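Side-chain contacts in uncharacterized protein YmzC (Bacillus subtilis, PDB 3KVP), which is of unknown function but is probably exported, and forms a small antiparallel-sheet subunit found in a six-chain assembly: residues Glu57-Asp60 with Asp61-Glu64; Val34-Gly38 with Tyr39-Tyr43. All coordinates share one frame; numbering follows the deposited sequence.

Contact 1: Glu57-Asp60 with Asp61-Glu64; sequences EYAD and DELE
Tyr-58, next to the end of strand 51-59, meets two consecutive side chains of the following helix. Leu-63 comes over one face of the phenol, with CD2 4.0 Å above the ring plane and displaced toward the rim, while its other methyl, CD1, lies 3.8 Å from Tyr-58 CB. The carboxylate of Glu-62 stands at the ring edge instead, its plane turned 77° from that of the ring and OE2 3.9 Å from Tyr-58 CD1. A chi1 of 67° folds the Glu-62 chain back over the helix start, where OE1 accepts a weak hydrogen bond of 3.3 Å from Ala-59 N. The carbonyl O of Ala-59 receives two further weak bonds, from Glu-62 N and Leu-63 N, and Glu-64 N bonds to Asp-60 O at 2.8 Å. One turn apart, Asp-60 OD2 and Glu-64 OE2 are like charges 3.1 Å from each other, their carboxylates nearly perpendicular, which probably disfavours full ionisation of both. In the second subunit, Lys-41 probably eases this through a salt bridge with Glu-64 OE1, Glu-57 adds another acid close to that oxygen, and Tyr-43 hydrogen-bonds Asp-60. Acidic residues suit a helix N-terminus, where the positive end of the helix dipole would favour negative charge. Alanine at the N-cap has no polar side chain, leaving the Glu-62 to Ala-59 bond as half of a capping box at this strand-to-helix junction.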
ATOM      1  N   GLU D  57      -4.091 -15.779  11.215  1.00 70.00           N
ATOM      2  CA  GLU D  57      -3.688 -16.387   9.947  1.00 76.18           C
ATOM      3  C   GLU D  57      -4.815 -17.212   9.318  1.00 80.13           C
ATOM      4  O   GLU D  57      -5.422 -18.078   9.968  1.00 79.03           O
ATOM      5  CB  GLU D  57      -2.426 -17.249  10.103  1.00 87.19           C
ATOM      6  CG  GLU D  57      -1.184 -16.664   9.403  1.00 99.12           C
ATOM      7  CD  GLU D  57       0.020 -17.630   9.318  1.00108.17           C
ATOM      8  OE1 GLU D  57       0.328 -18.342  10.311  1.00106.82           O
ATOM      9  OE2 GLU D  57       0.671 -17.653   8.244  1.00110.54           O
ATOM     10  N   TYR D  58      -5.083 -16.922   8.044  1.00 77.97           N
ATOM     11  CA  TYR D  58      -6.113 -17.597   7.272  1.00 74.20           C
ATOM     12  C   TYR D  58      -5.553 -18.071   5.944  1.00 77.64           C
ATOM     13  O   TYR D  58      -4.777 -17.367   5.292  1.00 79.50           O
ATOM     14  CB  TYR D  58      -7.247 -16.638   6.947  1.00 65.81           C
ATOM     15  CG  TYR D  58      -8.130 -16.255   8.091  1.00 62.73           C
ATOM     16  CD1 TYR D  58      -9.203 -17.059   8.452  1.00 68.24           C
ATOM     17  CD2 TYR D  58      -7.934 -15.068   8.783  1.00 60.69           C
ATOM     18  CE1 TYR D  58     -10.057 -16.706   9.494  1.00 68.94           C
ATOM     19  CE2 TYR D  58      -8.787 -14.695   9.833  1.00 64.39           C
ATOM     20  CZ  TYR D  58      -9.845 -15.529  10.185  1.00 67.73           C
ATOM     21  OH  TYR D  58     -10.700 -15.201  11.217  1.00 64.82           O
ATOM     22  N   ALA D  59      -5.962 -19.261   5.530  1.00 77.05           N
ATOM     23  CA  ALA D  59      -5.814 -19.645   4.138  1.00 72.23           C
ATOM     24  C   ALA D  59      -6.968 -19.003   3.352  1.00 68.01           C
ATOM     25  O   ALA D  59      -8.134 -19.189   3.683  1.00 65.58           O
ATOM     26  CB  ALA D  59      -5.829 -21.156   4.009  1.00 71.35           C
ATOM     27  N   ASP D  60      -6.641 -18.219   2.333  1.00 72.95           N
ATOM     28  CA  ASP D  60      -7.657 -17.569   1.502  1.00 78.14           C
ATOM     29  C   ASP D  60      -8.811 -18.487   1.050  1.00 75.81           C
ATOM     30  O   ASP D  60      -9.951 -18.046   0.893  1.00 75.03           O
ATOM     31  CB  ASP D  60      -6.998 -16.933   0.281  1.00 87.20           C
ATOM     32  CG  ASP D  60      -7.997 -16.253  -0.631  1.00 99.03           C
ATOM     33  OD1 ASP D  60      -8.796 -15.422  -0.129  1.00 99.86           O
ATOM     34  OD2 ASP D  60      -7.977 -16.548  -1.851  1.00104.43           O
ATOM     35  N   ASP D  61      -8.522 -19.758   0.824  1.00 77.54           N
ATOM     36  CA  ASP D  61      -9.562 -20.673   0.383  1.00 84.81           C
ATOM     37  C   ASP D  61     -10.634 -20.845   1.455  1.00 83.39           C
ATOM     38  O   ASP D  61     -11.824 -20.931   1.139  1.00 87.63           O
ATOM     39  CB  ASP D  61      -8.970 -22.027   0.014  1.00 96.43           C
ATOM     40  CG  ASP D  61      -8.133 -22.602   1.128  1.00110.79           C
ATOM     41  OD1 ASP D  61      -7.245 -21.872   1.617  1.00114.68           O
ATOM     42  OD2 ASP D  61      -8.360 -23.768   1.525  1.00115.32           O
ATOM     43  N   GLU D  62     -10.229 -20.907   2.719  1.00 76.78           N
ATOM     44  CA  GLU D  62     -11.222 -21.077   3.773  1.00 78.76           C
ATOM     45  C   GLU D  62     -12.043 -19.804   3.871  1.00 73.66           C
ATOM     46  O   GLU D  62     -13.233 -19.846   4.180  1.00 79.24           O
ATOM     47  CB  GLU D  62     -10.604 -21.479   5.124  1.00 86.34           C
ATOM     48  CG  GLU D  62      -9.733 -20.418   5.798  1.00 92.16           C
ATOM     49  CD  GLU D  62      -9.256 -20.828   7.199  1.00 99.16           C
ATOM     50  OE1 GLU D  62      -8.036 -21.087   7.390  1.00 93.42           O
ATOM     51  OE2 GLU D  62     -10.108 -20.885   8.114  1.00104.80           O
ATOM     52  N   LEU D  63     -11.414 -18.671   3.572  1.00 64.87           N
ATOM     53  CA  LEU D  63     -12.144 -17.412   3.505  1.00 61.94           C
ATOM     54  C   LEU D  63     -13.166 -17.445   2.376  1.00 64.44           C
ATOM     55  O   LEU D  63     -14.319 -17.060   2.562  1.00 66.72           O
ATOM     56  CB  LEU D  63     -11.188 -16.228   3.335  1.00 60.12           C
ATOM     57  CG  LEU D  63     -10.453 -15.841   4.619  1.00 60.89           C
ATOM     58  CD1 LEU D  63      -9.356 -14.840   4.353  1.00 58.47           C
ATOM     59  CD2 LEU D  63     -11.448 -15.284   5.618  1.00 62.81           C
ATOM     60  N   GLU D  64     -12.749 -17.916   1.205  1.00 67.36           N
ATOM     61  CA  GLU D  64     -13.667 -18.010   0.069  1.00 69.24           C
ATOM     62  C   GLU D  64     -14.848 -18.883   0.416  1.00 69.92           C
ATOM     63  O   GLU D  64     -15.995 -18.544   0.112  1.00 68.54           O
ATOM     64  CB  GLU D  64     -12.974 -18.591  -1.151  1.00 73.20           C
ATOM     65  CG  GLU D  64     -12.998 -17.677  -2.347  1.00 81.65           C
ATOM     66  CD  GLU D  64     -11.678 -16.969  -2.541  1.00 91.91           C
ATOM     67  OE1 GLU D  64     -11.650 -15.726  -2.433  1.00 92.18           O
ATOM     68  OE2 GLU D  64     -10.666 -17.665  -2.785  1.00 99.26           O
TER

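Contact 2: Val34-Gly38 with Tyr39-Tyr43; sequences VMEDG and YIKIY
The strands run antiparallel, with hydrogen bonds from Val-34 N to Lys-41 O and Lys-41 N to Val-34 O, both 2.9 Å, and at the turn from Glu-36 N to Tyr-39 O, also 2.9 Å, and Tyr-39 N to Glu-36 O, 3.1 Å. The last is the least regular, its donor 50° out of the carbonyl plane; the non-hydrogen-bonded pair Met-35 and Ile-40 lies between. On the face that bears Val-34 and Lys-41 the side chains meet diagonally. Val-34 sets CG2 anti to its carbonyl carbon, bringing that methyl 3.6 Å from Tyr-43 CE1; Phe-32 meets the same tyrosine with its ring plane nearly parallel. Lys-41, extended beyond CG, carries NZ back toward the turn to form a weak salt bridge of 3.4 Å with Glu-36 OE1. The stronger partner of this amine is Asp-60 of the third subunit, whose carboxylate also hydrogen-bonds Tyr-43 OH. Across the sheet, selenomethionine Met-35 bends at chi2, and its CE reaches Ile-40 CG1 at 3.5 Å; the flexible chain can lay its methyl on the beta-branched isoleucine, a residue that suits a strand. At the loop, Asp-37 CB lies at the Tyr-39 ring edge, 3.9 Å from CD2. Asp-37 adopts a positive phi of 59°, a conformation glycine takes more readily, and Gly-38 follows it. Together they form the type II' turn of a tight two-residue beta hairpin.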
ATOM      1  N   VAL D  34      -0.420  -8.973   5.536  1.00 50.41           N
ATOM      2  CA  VAL D  34       0.340  -9.425   4.401  1.00 54.93           C
ATOM      3  C   VAL D  34      -0.474 -10.488   3.699  1.00 64.39           C
ATOM      4  O   VAL D  34      -1.173 -11.279   4.328  1.00 69.48           O
ATOM      5  CB  VAL D  34       1.671 -10.019   4.819  1.00 56.93           C
ATOM      6  CG1 VAL D  34       2.473 -10.381   3.589  1.00 59.75           C
ATOM      7  CG2 VAL D  34       2.434  -9.031   5.681  1.00 58.45           C
HETATM    8  N   MSE D  35      -0.403 -10.490   2.383  1.00 70.62           N
HETATM    9  CA  MSE D  35      -1.012 -11.543   1.609  1.00 72.77           C
HETATM   10  C   MSE D  35       0.109 -12.182   0.818  1.00 77.51           C
HETATM   11  O   MSE D  35       0.758 -11.515   0.011  1.00 77.58           O
HETATM   12  CB  MSE D  35      -2.057 -10.952   0.682  1.00 77.01           C
HETATM   13  CG  MSE D  35      -3.345 -11.758   0.634  1.00 88.15           C
HETATM   14 SE   MSE D  35      -3.334 -13.258  -0.623  1.00140.99          SE
HETATM   15  CE  MSE D  35      -5.023 -14.062  -0.070  1.00 72.60           C
ATOM     16  N   GLU D  36       0.360 -13.462   1.066  1.00 85.18           N
ATOM     17  CA  GLU D  36       1.428 -14.173   0.368  1.00 93.94           C
ATOM     18  C   GLU D  36       1.078 -15.642   0.174  1.00 91.70           C
ATOM     19  O   GLU D  36       0.664 -16.323   1.119  1.00 86.04           O
ATOM     20  CB  GLU D  36       2.732 -14.045   1.138  1.00103.67           C
ATOM     21  CG  GLU D  36       3.935 -14.481   0.356  1.00114.32           C
ATOM     22  CD  GLU D  36       5.180 -14.483   1.210  1.00127.24           C
ATOM     23  OE1 GLU D  36       5.072 -14.808   2.415  1.00130.33           O
ATOM     24  OE2 GLU D  36       6.265 -14.159   0.682  1.00133.14           O
ATOM     25  N   ASP D  37       1.267 -16.127  -1.051  1.00 95.28           N
ATOM     26  CA  ASP D  37       0.675 -17.390  -1.468  1.00 94.66           C
ATOM     27  C   ASP D  37      -0.838 -17.271  -1.335  1.00 95.38           C
ATOM     28  O   ASP D  37      -1.432 -16.267  -1.753  1.00 96.08           O
ATOM     29  CB  ASP D  37       1.198 -18.539  -0.619  1.00104.41           C
ATOM     30  CG  ASP D  37       2.597 -18.963  -1.021  1.00120.62           C
ATOM     31  OD1 ASP D  37       3.008 -18.646  -2.163  1.00122.95           O
ATOM     32  OD2 ASP D  37       3.283 -19.617  -0.204  1.00128.24           O
ATOM     33  N   GLY D  38      -1.468 -18.279  -0.742  1.00 92.26           N
ATOM     34  CA  GLY D  38      -2.901 -18.211  -0.500  1.00 84.08           C
ATOM     35  C   GLY D  38      -3.233 -17.666   0.876  1.00 79.33           C
ATOM     36  O   GLY D  38      -4.400 -17.574   1.249  1.00 79.81           O
ATOM     37  N   TYR D  39      -2.205 -17.287   1.630  1.00 72.60           N
ATOM     38  CA  TYR D  39      -2.394 -16.951   3.027  1.00 72.67           C
ATOM     39  C   TYR D  39      -2.454 -15.463   3.307  1.00 64.77           C
ATOM     40  O   TYR D  39      -1.584 -14.695   2.882  1.00 61.86           O
ATOM     41  CB  TYR D  39      -1.286 -17.569   3.861  1.00 87.32           C
ATOM     42  CG  TYR D  39      -1.252 -19.067   3.757  1.00100.91           C
ATOM     43  CD1 TYR D  39      -1.804 -19.860   4.754  1.00103.35           C
ATOM     44  CD2 TYR D  39      -0.681 -19.692   2.653  1.00107.43           C
ATOM     45  CE1 TYR D  39      -1.778 -21.238   4.662  1.00108.42           C
ATOM     46  CE2 TYR D  39      -0.650 -21.070   2.549  1.00110.95           C
ATOM     47  CZ  TYR D  39      -1.200 -21.839   3.558  1.00112.30           C
ATOM     48  OH  TYR D  39      -1.175 -23.215   3.467  1.00115.83           O
ATOM     49  N   ILE D  40      -3.496 -15.067   4.025  1.00 60.61           N
ATOM     50  CA  ILE D  40      -3.558 -13.740   4.614  1.00 63.22           C
ATOM     51  C   ILE D  40      -3.041 -13.844   6.054  1.00 65.56           C
ATOM     52  O   ILE D  40      -3.392 -14.783   6.764  1.00 69.55           O
ATOM     53  CB  ILE D  40      -4.996 -13.195   4.642  1.00 59.72           C
ATOM     54  CG1 ILE D  40      -5.557 -13.091   3.229  1.00 62.90           C
ATOM     55  CG2 ILE D  40      -5.028 -11.830   5.334  1.00 61.04           C
ATOM     56  CD1 ILE D  40      -6.972 -12.610   3.186  1.00 63.63           C
ATOM     57  N   LYS D  41      -2.207 -12.891   6.468  1.00 60.77           N
ATOM     58  CA  LYS D  41      -1.675 -12.847   7.826  1.00 58.57           C
ATOM     59  C   LYS D  41      -1.901 -11.454   8.381  1.00 60.53           C
ATOM     60  O   LYS D  41      -1.542 -10.473   7.733  1.00 65.33           O
ATOM     61  CB  LYS D  41      -0.178 -13.091   7.805  1.00 62.49           C
ATOM     62  CG  LYS D  41       0.274 -14.407   7.234  1.00 74.20           C
ATOM     63  CD  LYS D  41       1.782 -14.382   7.034  1.00 84.31           C
ATOM     64  CE  LYS D  41       2.220 -15.414   6.018  1.00 99.23           C
ATOM     65  NZ  LYS D  41       3.524 -15.044   5.399  1.00107.55           N
ATOM     66  N   ILE D  42      -2.493 -11.349   9.568  1.00 58.93           N
ATOM     67  CA  ILE D  42      -2.664 -10.034  10.195  1.00 54.19           C
ATOM     68  C   ILE D  42      -1.723  -9.841  11.382  1.00 57.85           C
ATOM     69  O   ILE D  42      -1.545 -10.739  12.221  1.00 57.52           O
ATOM     70  CB  ILE D  42      -4.119  -9.723  10.584  1.00 52.13           C
ATOM     71  CG1 ILE D  42      -4.926  -9.333   9.344  1.00 53.45           C
ATOM     72  CG2 ILE D  42      -4.171  -8.540  11.515  1.00 47.81           C
ATOM     73  CD1 ILE D  42      -5.400 -10.470   8.590  1.00 60.49           C
ATOM     74  N   TYR D  43      -1.102  -8.667  11.418  1.00 55.88           N
ATOM     75  CA  TYR D  43      -0.083  -8.354  12.398  1.00 53.31           C
ATOM     76  C   TYR D  43      -0.450  -7.109  13.164  1.00 55.10           C
ATOM     77  O   TYR D  43      -1.311  -6.330  12.728  1.00 52.29           O
ATOM     78  CB  TYR D  43       1.234  -8.072  11.701  1.00 51.61           C
ATOM     79  CG  TYR D  43       1.817  -9.229  10.956  1.00 59.02           C
ATOM     80  CD1 TYR D  43       1.484  -9.459   9.624  1.00 58.50           C
ATOM     81  CD2 TYR D  43       2.725 -10.093  11.569  1.00 65.62           C
ATOM     82  CE1 TYR D  43       2.033 -10.511   8.923  1.00 60.83           C
ATOM     83  CE2 TYR D  43       3.283 -11.166  10.868  1.00 68.86           C
ATOM     84  CZ  TYR D  43       2.928 -11.362   9.544  1.00 66.39           C
ATOM     85  OH  TYR D  43       3.459 -12.403   8.827  1.00 76.32           O
TER

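In the fold
Contact 2 builds the middle hairpin of the four-stranded antiparallel sheet and is partly buried near the centre of the chain, whereas contact 1 lies at the surface where the last strand gives way to the helix. They share a seam: a probable hydrogen bond from Ile-40 N to Tyr-58 O joins strands 39-46 and 51-59, another from Asp-60 N to Gly-38 O extends the pairing to the hairpin turn and the helix's first residue, and Leu-63 packs on Ile-40. Paired strands and apolar side chains dominate contact 2, with one weak salt bridge; helix-end bonding and acidic groups mark contact 1, whose acids face Lys-41 and Tyr-43 of a neighbouring copy.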